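Side-chain contacts in CRISPR-associated endonuclease Cas3-HD (Methanocaldococcus jannaschii, PDB 3S4L), which cleaves single-stranded DNA and single-stranded RNA as the HD nuclease of CRISPR interference, needing magnesium for the DNase activity: residues 65-70 against 121-126; 91-96 against 186-191; 30-35 against 54-59. All coordinates share one frame; numbering follows the deposited sequence.

Contact 1: 65-70 against 121-126; sequences LHDIGK and MLHHEP. With CA (calcium ion), chain C.
Asp67 and His123 meet without a hydrogen bond, and a calcium ion joins them instead. Asp67 OD2 lies 3.1 Å from His123 NE2, and both atoms bind the metal. The bond from Asp67 OD2 to calcium is 2.3 Å, and that from His123 NE2 is 2.4 Å. The carboxylate and the imidazole are turned 64° against each other. His124 adds its NE2 from the same loop, at 2.3 Å from calcium. His91 supplies the fourth protein ligand, and two waters complete the set. One of these waters also donates to Asp67 OD1, so OD2 holds the metal and OD1 a metal-bound water.

The second half of the contact is an edge-to-face pair. The edge of His66 points at the face of His123, with the planes at 87°. His66 CD2 does the touching, 3.6 Å from His123 CD2 and near the rim of that face. His66 CB makes a CH-pi contact over the ring, 4.2 Å from the His123 centroid. The His123 CG sits between its backbone N and carbonyl carbon (chi1 75°), which brings the ring across to the 65-70 segment. Both rings are held through ND1: His123 ND1 is hydrogen-bonded to Val120 O, and His66 ND1 to Leu62 O. The nearest His66 side-chain atom is about 4 Å from a second calcium ion. Lys70 NZ makes a long salt bridge to Asp67 OD1, at 3.9 Å, and is hydrogen-bonded to Ala11 O.

His66 and Asp67 form the His-Asp pair that names the HD superfamily. The calcium probably occupies the catalytic magnesium site of this Cas3 nuclease.

Contact 2: 91-96 against 186-191; sequences HELVSA and RFVIEM. With CA (calcium ion), chain C.
Leu93 and Val188 join two helices of the all-helical HD domain, 91-107 and 181-197. The two short segments cross at about a right angle (91°), with their axes 9.9 Å apart at closest approach. The contact is apolar, and no hydrogen bond crosses it.

Leu93 can be followed outward. Its CB lies 4.1 Å from Val188 CG2. The next atom, CG, comes closer and meets the other methyl, Val188 CG1, at 3.8 Å. CD2 rests on that same CG1 at 4.0 Å. CD1 turns off and stays farther from it. Leu93 also packs on Lys148 and Leu149 of helix 142-149, so a third helix borders this part of the interface. Of the Val188 methyls, CG1 lies anti to its backbone N (chi1 -178°) and meets the branched end of the leucine. CG2 lies over the base of the leucine, 3.7 Å from Leu93 O.

The start of segment 91-96 has a different task: His91 NE2 binds the calcium ion at 2.3 Å, well away from helix 181-197. Segment 91-96 therefore serves both the metal site and the packing between helices. One turn on from Leu93, Ala96 faces the same partner helix. Its CB meets Met191 CE at 4.4 Å, and Met121 packs on it as well. Beside this methyl contact, Phe187 CE2 approaches Ala96 O at 3.8 Å.

Contact 3: 30-35 against 54-59; sequences RIKYRY and KVDEFM
Lys32, just beyond helix 17-31, and Asp56 on helix 52-65 form a buried salt bridge in the HD domain. It is the one link between these segments. Lys32 NZ donates to Asp56 OD2 at 2.8 Å. It comes to the syn side of that oxygen, 25° out of the carboxylate plane.

Each charged group has a second partner. Lys32 NZ also makes a salt bridge to Glu29, through OE2, so two acids share the ammonium. Asp56 OD1 accepts a hydrogen bond from Trp28 NE1. The two carboxylate oxygens are thus held by different donors, one charged and one neutral. Both acceptors of the buried aspartate are satisfied, and the pair of bonds should fix its rotation. The positive charge beside OD2 would be expected to favour the ionised form of Asp56.

The lysine reaches across as a straight chain. Its CG lies between the backbone N and the carbonyl carbon (chi1 56°), and every later torsion is extended. The alkyl part takes part as well: Lys32 CD is 3.5 Å from Asp56 OD1. Asp56 CG is anti to its own backbone N (chi1 -170°), which carries the carboxylate out from helix 52-65.

The backbones are bonded within their own segments. Tyr35 N donates to Lys32 O at 2.6 Å, and Arg34 N to Ile31 O at 2.7 Å. In the other segment Met59 N bonds to Val55 O in the regular helical pattern. Neighbouring side chains pack elsewhere: Val55 on helix 36-43, and Phe58 on helices 91-107 and 204-215. On the side of Lys32, the aliphatic chain ends with CE 3.7 Å from Asp56 OD2.

All three contacts are largely buried, with Phe187 of contact 2 partly exposed, but they lie at different depths. Contact 1 is nearest the middle of the chain, with its centre about 5 Å from the chain's centre. Contact 2 is about 9 Å out and contact 3 about 16 Å. Contacts 1 and 2 share the calcium ion and touch directly: Ser95 OG is probably hydrogen-bonded to both His66 O and Gly69 N. Contact 3 touches neither. It shares helix 52-65 with contact 1, whose first segment begins at its last residue. The chemistry changes accordingly: metal bonds and aromatic rings in contact 1, apolar packing in contact 2, and a salt bridge in contact 3.

Contact 1: 65-70 against 121-126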
loop_
_atom_site.group_PDB
_atom_site.type_symbol
_atom_site.label_atom_id
_atom_site.label_comp_id
_atom_site.label_asym_id
_atom_site.label_seq_id
_atom_site.Cartn_x
_atom_site.Cartn_y
_atom_site.Cartn_z
ATOM N N LEU A 65 -2.565 -2.965 4.283
ATOM C CA LEU A 65 -1.188 -2.561 4.102
ATOM C C LEU A 65 -1.011 -1.171 3.503
ATOM O O LEU A 65 0.112 -0.659 3.450
ATOM C CB LEU A 65 -0.461 -3.598 3.249
ATOM C CG LEU A 65 -0.291 -4.994 3.853
ATOM C CD1 LEU A 65 0.481 -5.879 2.868
ATOM C CD2 LEU A 65 0.442 -4.923 5.203
ATOM N N HIS A 66 -2.085 -0.545 3.034
ATOM C CA HIS A 66 -1.865 0.697 2.299
ATOM C C HIS A 66 -1.241 1.803 3.171
ATOM O O HIS A 66 -0.571 2.694 2.655
ATOM C CB HIS A 66 -3.113 1.165 1.550
ATOM C CG HIS A 66 -4.188 1.701 2.432
ATOM N ND1 HIS A 66 -5.028 0.882 3.154
ATOM C CD2 HIS A 66 -4.569 2.970 2.705
ATOM C CE1 HIS A 66 -5.878 1.624 3.835
ATOM N NE2 HIS A 66 -5.625 2.896 3.575
ATOM N N ASP A 67 -1.446 1.733 4.484
ATOM C CA ASP A 67 -0.805 2.669 5.402
ATOM C C ASP A 67 0.284 2.067 6.266
ATOM O O ASP A 67 0.660 2.659 7.290
ATOM C CB ASP A 67 -1.846 3.337 6.303
ATOM C CG ASP A 67 -2.574 4.469 5.606
ATOM O OD1 ASP A 67 -3.688 4.825 6.051
ATOM O OD2 ASP A 67 -2.016 4.984 4.610
ATOM N N ILE A 68 0.786 0.898 5.872
ATOM C CA ILE A 68 1.850 0.262 6.643
ATOM C C ILE A 68 3.080 1.173 6.695
ATOM O O ILE A 68 3.832 1.151 7.670
ATOM C CB ILE A 68 2.204 -1.155 6.124
ATOM C CG1 ILE A 68 2.961 -1.940 7.193
ATOM C CG2 ILE A 68 2.996 -1.063 4.839
ATOM C CD1 ILE A 68 2.346 -1.788 8.588
ATOM N N GLY A 69 3.245 2.009 5.666
ATOM C CA GLY A 69 4.328 2.984 5.613
ATOM C C GLY A 69 4.320 3.928 6.812
ATOM O O GLY A 69 5.342 4.557 7.134
ATOM N N LYS A 70 3.169 4.035 7.478
ATOM C CA LYS A 70 3.095 4.840 8.695
ATOM C C LYS A 70 3.928 4.247 9.834
ATOM O O LYS A 70 4.280 4.948 10.788
ATOM C CB LYS A 70 1.643 5.051 9.142
ATOM C CG LYS A 70 0.832 6.008 8.260
ATOM C CD LYS A 70 -0.623 6.157 8.790
ATOM C CE LYS A 70 -1.477 7.104 7.940
ATOM N NZ LYS A 70 -2.740 7.510 8.662
ATOM N N MET A 121 0.707 2.779 -3.853
ATOM C CA MET A 121 1.645 3.874 -4.061
ATOM C C MET A 121 0.877 5.129 -4.465
ATOM O O MET A 121 1.350 6.251 -4.322
ATOM C CB MET A 121 2.649 3.498 -5.156
ATOM C CG MET A 121 3.955 4.314 -5.143
ATOM S SD MET A 121 4.911 4.117 -6.661
ATOM C CE MET A 121 5.796 2.609 -6.323
ATOM N N LEU A 122 -0.331 4.934 -4.960
ATOM C CA LEU A 122 -1.113 6.042 -5.472
ATOM C C LEU A 122 -2.385 6.238 -4.649
ATOM O O LEU A 122 -3.303 6.900 -5.104
ATOM C CB LEU A 122 -1.480 5.779 -6.945
ATOM C CG LEU A 122 -0.500 6.163 -8.066
ATOM C CD1 LEU A 122 0.951 5.861 -7.730
ATOM C CD2 LEU A 122 -0.882 5.505 -9.397
ATOM N N HIS A 123 -2.453 5.682 -3.439
ATOM C CA HIS A 123 -3.721 5.741 -2.706
ATOM C C HIS A 123 -4.040 7.131 -2.180
ATOM O O HIS A 123 -5.104 7.344 -1.594
ATOM C CB HIS A 123 -3.836 4.676 -1.601
ATOM C CG HIS A 123 -3.012 4.962 -0.381
ATOM N ND1 HIS A 123 -1.766 4.403 -0.180
ATOM C CD2 HIS A 123 -3.263 5.728 0.709
ATOM C CE1 HIS A 123 -1.286 4.804 0.984
ATOM N NE2 HIS A 123 -2.166 5.623 1.536
ATOM N N HIS A 124 -3.141 8.086 -2.391
ATOM C CA HIS A 124 -3.492 9.449 -2.006
ATOM C C HIS A 124 -4.009 10.370 -3.103
ATOM O O HIS A 124 -4.818 11.252 -2.817
ATOM C CB HIS A 124 -2.446 10.102 -1.103
ATOM C CG HIS A 124 -2.664 9.765 0.327
ATOM N ND1 HIS A 124 -3.639 10.373 1.082
ATOM C CD2 HIS A 124 -2.133 8.793 1.106
ATOM C CE1 HIS A 124 -3.666 9.829 2.286
ATOM N NE2 HIS A 124 -2.752 8.879 2.329
ATOM N N GLU A 125 -3.583 10.146 -4.344
ATOM C CA GLU A 125 -4.155 10.865 -5.479
ATOM C C GLU A 125 -5.684 10.673 -5.544
ATOM O O GLU A 125 -6.190 9.592 -5.259
ATOM C CB GLU A 125 -3.464 10.414 -6.762
ATOM N N PRO A 126 -6.434 11.741 -5.872
ATOM C CA PRO A 126 -7.900 11.678 -5.973
ATOM C C PRO A 126 -8.352 10.689 -7.052
ATOM O O PRO A 126 -7.583 10.422 -7.973
ATOM C CB PRO A 126 -8.287 13.107 -6.390
ATOM C CG PRO A 126 -7.202 13.936 -5.990
ATOM C CD PRO A 126 -5.940 13.105 -6.077
HETATM CA CA CA C . -2.282 6.934 3.506
HETATM O O HOH W 1 -4.442 6.268 4.030
HETATM O O HOH W 2 -3.194 8.307 5.798
#

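Contact 2: 91-96 against 186-191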
loop_
_atom_site.group_PDB
_atom_site.type_symbol
_atom_site.label_atom_id
_atom_site.label_comp_id
_atom_site.label_asym_id
_atom_site.label_seq_id
_atom_site.Cartn_x
_atom_site.Cartn_y
_atom_site.Cartn_z
ATOM N N HIS A 91 4.668 8.173 3.096
ATOM C CA HIS A 91 4.476 6.826 3.622
ATOM C C HIS A 91 4.050 5.812 2.558
ATOM O O HIS A 91 4.427 4.636 2.626
ATOM C CB HIS A 91 3.434 6.848 4.734
ATOM C CG HIS A 91 2.068 7.240 4.265
ATOM N ND1 HIS A 91 1.705 8.538 4.010
ATOM C CD2 HIS A 91 0.971 6.484 4.018
ATOM C CE1 HIS A 91 0.443 8.577 3.611
ATOM N NE2 HIS A 91 -0.015 7.347 3.606
ATOM N N GLU A 92 3.280 6.259 1.568
ATOM C CA GLU A 92 2.712 5.318 0.596
ATOM C C GLU A 92 3.758 4.601 -0.256
ATOM O O GLU A 92 3.510 3.496 -0.750
ATOM C CB GLU A 92 1.645 5.975 -0.299
ATOM C CG GLU A 92 2.125 7.138 -1.135
ATOM C CD GLU A 92 1.856 8.486 -0.461
ATOM O OE1 GLU A 92 2.179 8.639 0.738
ATOM O OE2 GLU A 92 1.310 9.388 -1.130
ATOM N N LEU A 93 4.920 5.227 -0.441
ATOM C CA LEU A 93 5.997 4.601 -1.228
ATOM C C LEU A 93 6.553 3.408 -0.461
ATOM O O LEU A 93 6.858 2.365 -1.037
ATOM C CB LEU A 93 7.117 5.597 -1.541
ATOM C CG LEU A 93 6.988 6.517 -2.764
ATOM C CD1 LEU A 93 5.696 7.295 -2.794
ATOM C CD2 LEU A 93 8.187 7.472 -2.809
ATOM N N VAL A 94 6.675 3.576 0.852
ATOM C CA VAL A 94 7.097 2.495 1.728
ATOM C C VAL A 94 6.015 1.427 1.848
ATOM O O VAL A 94 6.332 0.244 1.909
ATOM C CB VAL A 94 7.441 3.007 3.128
ATOM C CG1 VAL A 94 7.646 1.828 4.087
ATOM C CG2 VAL A 94 8.661 3.909 3.050
ATOM N N SER A 95 4.748 1.842 1.877
ATOM C CA SER A 95 3.630 0.883 1.811
ATOM C C SER A 95 3.677 0.033 0.526
ATOM O O SER A 95 3.538 -1.198 0.576
ATOM C CB SER A 95 2.269 1.597 1.890
ATOM O OG SER A 95 2.074 2.313 3.101
ATOM N N ALA A 96 3.870 0.700 -0.613
ATOM C CA ALA A 96 3.915 0.024 -1.911
ATOM C C ALA A 96 4.959 -1.083 -1.933
ATOM O O ALA A 96 4.734 -2.158 -2.504
ATOM C CB ALA A 96 4.171 1.023 -3.044
ATOM N N ARG A 186 15.242 1.660 -4.683
ATOM C CA ARG A 186 15.422 0.905 -5.922
ATOM C C ARG A 186 14.087 0.355 -6.391
ATOM O O ARG A 186 13.738 0.465 -7.571
ATOM C CB ARG A 186 16.400 -0.254 -5.696
ATOM C CG ARG A 186 17.697 -0.144 -6.447
ATOM C CD ARG A 186 18.611 -1.336 -6.172
ATOM N NE ARG A 186 18.979 -1.430 -4.764
ATOM C CZ ARG A 186 19.975 -0.753 -4.205
ATOM N NH1 ARG A 186 20.719 0.066 -4.943
ATOM N NH2 ARG A 186 20.226 -0.896 -2.910
ATOM N N PHE A 187 13.342 -0.251 -5.466
ATOM C CA PHE A 187 12.025 -0.771 -5.816
ATOM C C PHE A 187 11.102 0.306 -6.356
ATOM O O PHE A 187 10.492 0.138 -7.410
ATOM C CB PHE A 187 11.329 -1.464 -4.639
ATOM C CG PHE A 187 9.926 -1.875 -4.964
ATOM C CD1 PHE A 187 9.683 -3.005 -5.720
ATOM C CD2 PHE A 187 8.856 -1.106 -4.560
ATOM C CE1 PHE A 187 8.391 -3.368 -6.047
ATOM C CE2 PHE A 187 7.575 -1.464 -4.878
ATOM C CZ PHE A 187 7.340 -2.598 -5.626
ATOM N N VAL A 188 10.979 1.408 -5.627
ATOM C CA VAL A 188 10.067 2.469 -6.045
ATOM C C VAL A 188 10.449 3.108 -7.394
ATOM O O VAL A 188 9.589 3.337 -8.244
ATOM C CB VAL A 188 9.906 3.555 -4.965
ATOM C CG1 VAL A 188 8.908 4.595 -5.442
ATOM C CG2 VAL A 188 9.462 2.919 -3.633
ATOM N N ILE A 189 11.732 3.386 -7.597
ATOM C CA ILE A 189 12.180 3.872 -8.893
ATOM C C ILE A 189 11.751 2.899 -9.983
ATOM O O ILE A 189 11.134 3.293 -10.979
ATOM C CB ILE A 189 13.719 4.046 -8.928
ATOM C CG1 ILE A 189 14.132 5.234 -8.063
ATOM C CG2 ILE A 189 14.220 4.236 -10.367
ATOM C CD1 ILE A 189 15.626 5.361 -7.873
ATOM N N GLU A 190 12.069 1.621 -9.783
ATOM C CA GLU A 190 11.715 0.574 -10.741
ATOM C C GLU A 190 10.210 0.540 -10.979
ATOM O O GLU A 190 9.751 0.232 -12.079
ATOM C CB GLU A 190 12.207 -0.792 -10.246
ATOM C CG GLU A 190 12.408 -1.826 -11.344
ATOM C CD GLU A 190 12.789 -3.201 -10.808
ATOM O OE1 GLU A 190 13.118 -4.092 -11.629
ATOM O OE2 GLU A 190 12.754 -3.394 -9.570
ATOM N N MET A 191 9.437 0.865 -9.950
ATOM C CA MET A 191 7.986 0.895 -10.081
ATOM C C MET A 191 7.513 2.086 -10.891
ATOM O O MET A 191 6.735 1.943 -11.826
ATOM C CB MET A 191 7.340 0.952 -8.698
ATOM C CG MET A 191 7.206 -0.403 -8.045
ATOM S SD MET A 191 5.589 -1.120 -8.355
ATOM C CE MET A 191 4.608 -0.111 -7.224
HETATM CA CA CA C . -2.282 6.934 3.506
HETATM O O HOH W 2 -3.194 8.307 5.798
HETATM O O HOH W 1 -4.442 6.268 4.030
#

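Contact 3: 30-35 against 54-59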
loop_
_atom_site.group_PDB
_atom_site.type_symbol
_atom_site.label_atom_id
_atom_site.label_comp_id
_atom_site.label_asym_id
_atom_site.label_seq_id
_atom_site.Cartn_x
_atom_site.Cartn_y
_atom_site.Cartn_z
ATOM N N ARG A 30 -18.945 -4.958 5.105
ATOM C CA ARG A 30 -20.302 -4.440 4.975
ATOM C C ARG A 30 -20.608 -3.975 3.547
ATOM O O ARG A 30 -21.763 -3.966 3.123
ATOM C CB ARG A 30 -20.579 -3.323 6.002
ATOM C CG ARG A 30 -20.352 -3.752 7.458
ATOM C CD ARG A 30 -20.804 -2.696 8.468
ATOM N NE ARG A 30 -20.041 -2.777 9.716
ATOM C CZ ARG A 30 -19.053 -1.947 10.058
ATOM N NH1 ARG A 30 -18.705 -0.949 9.251
ATOM N NH2 ARG A 30 -18.409 -2.111 11.211
ATOM N N ILE A 31 -19.579 -3.618 2.792
ATOM C CA ILE A 31 -19.814 -3.104 1.445
ATOM C C ILE A 31 -19.283 -3.964 0.273
ATOM O O ILE A 31 -19.670 -3.743 -0.881
ATOM C CB ILE A 31 -19.251 -1.688 1.312
ATOM C CG1 ILE A 31 -17.733 -1.703 1.451
ATOM C CG2 ILE A 31 -19.885 -0.758 2.346
ATOM C CD1 ILE A 31 -17.093 -0.379 1.133
ATOM N N LYS A 32 -18.423 -4.937 0.564
ATOM C CA LYS A 32 -17.641 -5.598 -0.489
ATOM C C LYS A 32 -18.485 -6.144 -1.648
ATOM O O LYS A 32 -18.088 -6.039 -2.823
ATOM C CB LYS A 32 -16.717 -6.686 0.092
ATOM C CG LYS A 32 -17.424 -7.769 0.909
ATOM C CD LYS A 32 -16.469 -8.852 1.416
ATOM C CE LYS A 32 -17.235 -9.876 2.249
ATOM N NZ LYS A 32 -16.415 -11.063 2.623
ATOM N N TYR A 33 -19.649 -6.703 -1.318
ATOM C CA TYR A 33 -20.525 -7.306 -2.321
ATOM C C TYR A 33 -21.055 -6.256 -3.303
ATOM O O TYR A 33 -21.594 -6.591 -4.358
ATOM C CB TYR A 33 -21.659 -8.148 -1.659
ATOM C CG TYR A 33 -21.133 -9.402 -0.965
ATOM C CD1 TYR A 33 -20.149 -10.195 -1.565
ATOM C CD2 TYR A 33 -21.589 -9.774 0.288
ATOM C CE1 TYR A 33 -19.646 -11.319 -0.938
ATOM C CE2 TYR A 33 -21.099 -10.912 0.924
ATOM C CZ TYR A 33 -20.126 -11.673 0.310
ATOM O OH TYR A 33 -19.630 -12.804 0.931
ATOM N N ARG A 34 -20.864 -4.987 -2.977
ATOM C CA ARG A 34 -21.172 -3.936 -3.939
ATOM C C ARG A 34 -20.019 -3.721 -4.929
ATOM O O ARG A 34 -20.221 -3.153 -6.000
ATOM C CB ARG A 34 -21.516 -2.626 -3.217
ATOM N N TYR A 35 -18.824 -4.203 -4.586
ATOM C CA TYR A 35 -17.614 -3.876 -5.357
ATOM C C TYR A 35 -16.865 -5.072 -5.964
ATOM O O TYR A 35 -16.151 -4.932 -6.964
ATOM C CB TYR A 35 -16.642 -3.078 -4.474
ATOM C CG TYR A 35 -17.213 -1.770 -4.005
ATOM C CD1 TYR A 35 -17.227 -0.661 -4.841
ATOM C CD2 TYR A 35 -17.745 -1.639 -2.730
ATOM C CE1 TYR A 35 -17.751 0.549 -4.418
ATOM C CE2 TYR A 35 -18.270 -0.435 -2.294
ATOM C CZ TYR A 35 -18.273 0.656 -3.141
ATOM O OH TYR A 35 -18.801 1.854 -2.707
ATOM N N LYS A 54 -10.871 -14.859 -3.915
ATOM C CA LYS A 54 -9.487 -14.417 -4.073
ATOM C C LYS A 54 -9.427 -12.891 -4.092
ATOM O O LYS A 54 -8.581 -12.279 -3.434
ATOM C CB LYS A 54 -8.886 -14.979 -5.364
ATOM C CG LYS A 54 -7.839 -16.045 -5.141
ATOM C CD LYS A 54 -8.292 -17.019 -4.074
ATOM N N VAL A 55 -10.344 -12.290 -4.848
ATOM C CA VAL A 55 -10.414 -10.841 -5.022
ATOM C C VAL A 55 -10.643 -10.166 -3.693
ATOM O O VAL A 55 -10.123 -9.083 -3.431
ATOM C CB VAL A 55 -11.560 -10.452 -5.968
ATOM C CG1 VAL A 55 -11.781 -8.951 -5.942
ATOM C CG2 VAL A 55 -11.282 -10.960 -7.380
ATOM N N ASP A 56 -11.417 -10.836 -2.849
ATOM C CA ASP A 56 -11.716 -10.354 -1.511
ATOM C C ASP A 56 -10.439 -10.319 -0.667
ATOM O O ASP A 56 -10.100 -9.297 -0.057
ATOM C CB ASP A 56 -12.791 -11.273 -0.877
ATOM C CG ASP A 56 -13.356 -10.724 0.431
ATOM O OD1 ASP A 56 -13.057 -9.564 0.783
ATOM O OD2 ASP A 56 -14.120 -11.447 1.104
ATOM N N GLU A 57 -9.737 -11.448 -0.623
ATOM C CA GLU A 57 -8.460 -11.533 0.082
ATOM C C GLU A 57 -7.504 -10.459 -0.412
ATOM O O GLU A 57 -6.820 -9.819 0.382
ATOM C CB GLU A 57 -7.818 -12.902 -0.134
ATOM C CG GLU A 57 -8.645 -14.060 0.360
ATOM C CD GLU A 57 -8.152 -15.387 -0.183
ATOM O OE1 GLU A 57 -6.925 -15.522 -0.393
ATOM O OE2 GLU A 57 -8.992 -16.291 -0.410
ATOM N N PHE A 58 -7.443 -10.297 -1.731
ATOM C CA PHE A 58 -6.559 -9.314 -2.349
ATOM C C PHE A 58 -6.897 -7.916 -1.831
ATOM O O PHE A 58 -6.010 -7.178 -1.406
ATOM C CB PHE A 58 -6.645 -9.417 -3.886
ATOM C CG PHE A 58 -6.020 -8.264 -4.631
ATOM C CD1 PHE A 58 -4.643 -8.191 -4.806
ATOM C CD2 PHE A 58 -6.814 -7.264 -5.185
ATOM C CE1 PHE A 58 -4.059 -7.135 -5.511
ATOM C CE2 PHE A 58 -6.241 -6.192 -5.885
ATOM C CZ PHE A 58 -4.855 -6.134 -6.056
ATOM N N MET A 59 -8.183 -7.573 -1.824
ATOM C CA MET A 59 -8.616 -6.261 -1.344
ATOM C C MET A 59 -8.301 -6.048 0.134
ATOM O O MET A 59 -7.880 -4.955 0.523
ATOM C CB MET A 59 -10.106 -6.046 -1.602
ATOM C CG MET A 59 -10.428 -5.834 -3.077
ATOM S SD MET A 59 -9.466 -4.456 -3.781
ATOM C CE MET A 59 -10.023 -3.143 -2.701
#